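Long-range contact in aggregative adherence fimbrial subunit AggA (Escherichia coli O104:H4 str. C227-11, PDB 4PH8), which is the major subunit of type I aggregative adherence fimbriae, which probably polymerise through donor strands, and probably binds fibronectin in host adhesion: residues Asp13-Ile18 and Thr41-Cys46. Numbering follows the deposited sequence.
Sequences DCPVTI and TTSDQC
A disulfide and an antiparallel bridge tie strand 17-20 of this fimbrial beta sandwich and the loop leading into it to the end of strand 34-41 and the short helix 44-49. Cys-14 SG bonds to Cys-46 SG at 2.0 Å with a torsion of -95° about the sulfur-sulfur bond; Val-134 and Phe-136 of strand 124-138 lie against Cys-14. At the other end, Thr-17 and Thr-41 make a hydrogen-bonded pair: Thr-17 N gives to Thr-41 O (3.0 Å) and Thr-41 N to Thr-17 O (2.9 Å). Their side chains run alongside each other, Thr-41 CG2 lying 3.8 Å from Thr-17 CB, while Thr-41 OG1 turns to Lys-106 O. In this Ig-like sandwich, of the kind completed by donor-strand complementation in fimbrial subunits, the hydroxyl of the buried Thr-42 joins the two segments between disulfide and bridge. With OG1 anti to the backbone nitrogen (chi1 -176°), Thr-42 donates to Pro-15 O over a short 2.6 Å, in the carbonyl plane, its side chain crossing the proline ring at about a right angle. Pro-15 also packs on Ser-43, at the N-cap of helix 44-49, whose OG lies 3.8 Å from Pro-15 CD and accepts from Cys-46 N (3.1 Å).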
ATOM      1  N   ASP A  13      -2.712   5.817 -21.058  1.00 19.54           N
ATOM      2  CA  ASP A  13      -2.131   5.021 -19.999  1.00 18.95           C
ATOM      3  C   ASP A  13      -3.032   5.033 -18.779  1.00 18.09           C
ATOM      4  O   ASP A  13      -3.688   6.025 -18.461  1.00 18.87           O
ATOM      5  CB  ASP A  13      -0.750   5.512 -19.642  1.00 19.39           C
ATOM      6  CG  ASP A  13       0.263   5.261 -20.736  1.00 24.09           C
ATOM      7  OD1 ASP A  13       0.009   4.418 -21.644  1.00 24.46           O
ATOM      8  OD2 ASP A  13       1.320   5.934 -20.673  1.00 26.19           O
ATOM      9  N   CYS A  14      -3.083   3.892 -18.123  1.00 16.29           N
ATOM     10  CA  CYS A  14      -3.976   3.705 -17.000  1.00 15.55           C
ATOM     11  C   CYS A  14      -3.542   4.568 -15.847  1.00 14.64           C
ATOM     12  O   CYS A  14      -2.364   4.652 -15.560  1.00 15.77           O
ATOM     13  CB  CYS A  14      -3.969   2.233 -16.593  1.00 16.04           C
ATOM     14  SG  CYS A  14      -4.610   1.225 -17.931  1.00 17.43           S
ATOM     15  N   PRO A  15      -4.493   5.230 -15.192  1.00 13.87           N
ATOM     16  CA  PRO A  15      -4.117   5.915 -13.958  1.00 15.18           C
ATOM     17  C   PRO A  15      -3.872   4.920 -12.840  1.00 14.98           C
ATOM     18  O   PRO A  15      -4.439   3.822 -12.848  1.00 16.57           O
ATOM     19  CB  PRO A  15      -5.346   6.740 -13.625  1.00 16.24           C
ATOM     20  CG  PRO A  15      -6.463   6.071 -14.310  1.00 18.02           C
ATOM     21  CD  PRO A  15      -5.923   5.367 -15.505  1.00 17.57           C
ATOM     22  N   VAL A  16      -3.035   5.312 -11.892  1.00 14.36           N
ATOM     23  CA  VAL A  16      -2.893   4.565 -10.637  1.00 15.63           C
ATOM     24  C   VAL A  16      -3.389   5.481  -9.531  1.00 13.40           C
ATOM     25  O   VAL A  16      -2.817   6.524  -9.268  1.00 17.71           O
ATOM     26  CB  VAL A  16      -1.469   4.010 -10.404  1.00 19.26           C
ATOM     27  CG1 VAL A  16      -0.397   5.035 -10.688  1.00 19.80           C
ATOM     28  CG2 VAL A  16      -1.335   3.421  -9.001  1.00 19.87           C
ATOM     29  N   THR A  17      -4.498   5.086  -8.933  1.00 13.95           N
ATOM     30  CA  THR A  17      -5.253   5.913  -8.017  1.00 16.04           C
ATOM     31  C   THR A  17      -5.168   5.267  -6.646  1.00 15.90           C
ATOM     32  O   THR A  17      -5.777   4.229  -6.403  1.00 17.66           O
ATOM     33  CB  THR A  17      -6.713   6.010  -8.493  1.00 18.44           C
ATOM     34  OG1 THR A  17      -6.740   6.434  -9.873  1.00 24.12           O
ATOM     35  CG2 THR A  17      -7.496   6.995  -7.655  1.00 22.29           C
ATOM     36  N   ILE A  18      -4.377   5.874  -5.775  1.00 14.91           N
ATOM     37  CA  ILE A  18      -4.186   5.380  -4.399  1.00 13.48           C
ATOM     38  C   ILE A  18      -4.756   6.374  -3.402  1.00 13.71           C
ATOM     39  O   ILE A  18      -4.579   7.588  -3.540  1.00 16.95           O
ATOM     40  CB  ILE A  18      -2.699   5.056  -4.071  1.00 15.91           C
ATOM     41  CG1 ILE A  18      -2.505   4.654  -2.602  1.00 14.68           C
ATOM     42  CG2 ILE A  18      -1.778   6.228  -4.388  1.00 17.76           C
ATOM     43  CD1 ILE A  18      -1.178   3.989  -2.316  1.00 15.18           C
ATOM     44  N   THR A  41      -6.814   1.659  -7.229  1.00 11.00           N
ATOM     45  CA  THR A  41      -7.722   1.339  -8.317  1.00 11.19           C
ATOM     46  C   THR A  41      -7.195   2.001  -9.575  1.00 11.58           C
ATOM     47  O   THR A  41      -6.126   2.631  -9.571  1.00 11.52           O
ATOM     48  CB  THR A  41      -9.176   1.765  -7.989  1.00 11.62           C
ATOM     49  OG1 THR A  41     -10.096   1.175  -8.932  1.00 11.30           O
ATOM     50  CG2 THR A  41      -9.320   3.274  -7.959  1.00 13.15           C
ATOM     51  N   THR A  42      -7.932   1.825 -10.659  1.00 10.57           N
ATOM     52  CA  THR A  42      -7.619   2.496 -11.900  1.00 11.42           C
ATOM     53  C   THR A  42      -8.946   2.782 -12.625  1.00 12.97           C
ATOM     54  O   THR A  42     -10.016   2.562 -12.059  1.00 14.25           O
ATOM     55  CB  THR A  42      -6.627   1.647 -12.743  1.00 11.12           C
ATOM     56  OG1 THR A  42      -6.267   2.363 -13.927  1.00 12.58           O
ATOM     57  CG2 THR A  42      -7.260   0.323 -13.132  1.00 11.82           C
ATOM     58  N   SER A  43      -8.882   3.260 -13.867  1.00 14.27           N
ATOM     59  CA  SER A  43     -10.096   3.674 -14.595  1.00 14.77           C
ATOM     60  C   SER A  43     -10.973   2.482 -15.004  1.00 14.99           C
ATOM     61  O   SER A  43     -10.501   1.339 -15.126  1.00 15.04           O
ATOM     62  CB  SER A  43      -9.724   4.474 -15.835  1.00 14.62           C
ATOM     63  OG  SER A  43      -9.086   3.607 -16.767  1.00 14.95           O
ATOM     64  N   ASP A  44     -12.251   2.751 -15.246  1.00 16.02           N
ATOM     65  CA  ASP A  44     -13.161   1.693 -15.697  1.00 17.18           C
ATOM     66  C   ASP A  44     -12.668   1.060 -17.002  1.00 15.34           C
ATOM     67  O   ASP A  44     -12.714  -0.145 -17.149  1.00 16.12           O
ATOM     68  CB  ASP A  44     -14.571   2.228 -15.888  1.00 20.35           C
ATOM     69  CG  ASP A  44     -15.283   2.500 -14.569  1.00 23.31           C
ATOM     70  OD1 ASP A  44     -14.797   2.093 -13.484  1.00 23.70           O
ATOM     71  OD2 ASP A  44     -16.355   3.125 -14.616  1.00 29.10           O
ATOM     72  N   GLN A  45     -12.162   1.867 -17.926  1.00 15.94           N
ATOM     73  CA  GLN A  45     -11.640   1.312 -19.178  1.00 17.68           C
ATOM     74  C   GLN A  45     -10.436   0.412 -18.947  1.00 15.87           C
ATOM     75  O   GLN A  45     -10.327  -0.644 -19.557  1.00 16.80           O
ATOM     76  CB  GLN A  45     -11.326   2.411 -20.190  1.00 21.34           C
ATOM     77  CG  GLN A  45     -12.573   3.020 -20.819  1.00 24.85           C
ATOM     78  CD  GLN A  45     -13.533   1.977 -21.380  1.00 28.11           C
ATOM     79  OE1 GLN A  45     -14.566   1.684 -20.772  1.00 33.63           O
ATOM     80  NE2 GLN A  45     -13.193   1.407 -22.530  1.00 26.51           N
ATOM     81  N   CYS A  46      -9.558   0.789 -18.031  1.00 15.26           N
ATOM     82  CA  CYS A  46      -8.408  -0.054 -17.719  1.00 14.11           C
ATOM     83  C   CYS A  46      -8.793  -1.361 -17.028  1.00 14.55           C
ATOM     84  O   CYS A  46      -8.144  -2.392 -17.248  1.00 15.04           O
ATOM     85  CB  CYS A  46      -7.387   0.709 -16.896  1.00 15.15           C
ATOM     86  SG  CYS A  46      -6.544   1.901 -17.926  1.00 18.42           S
TER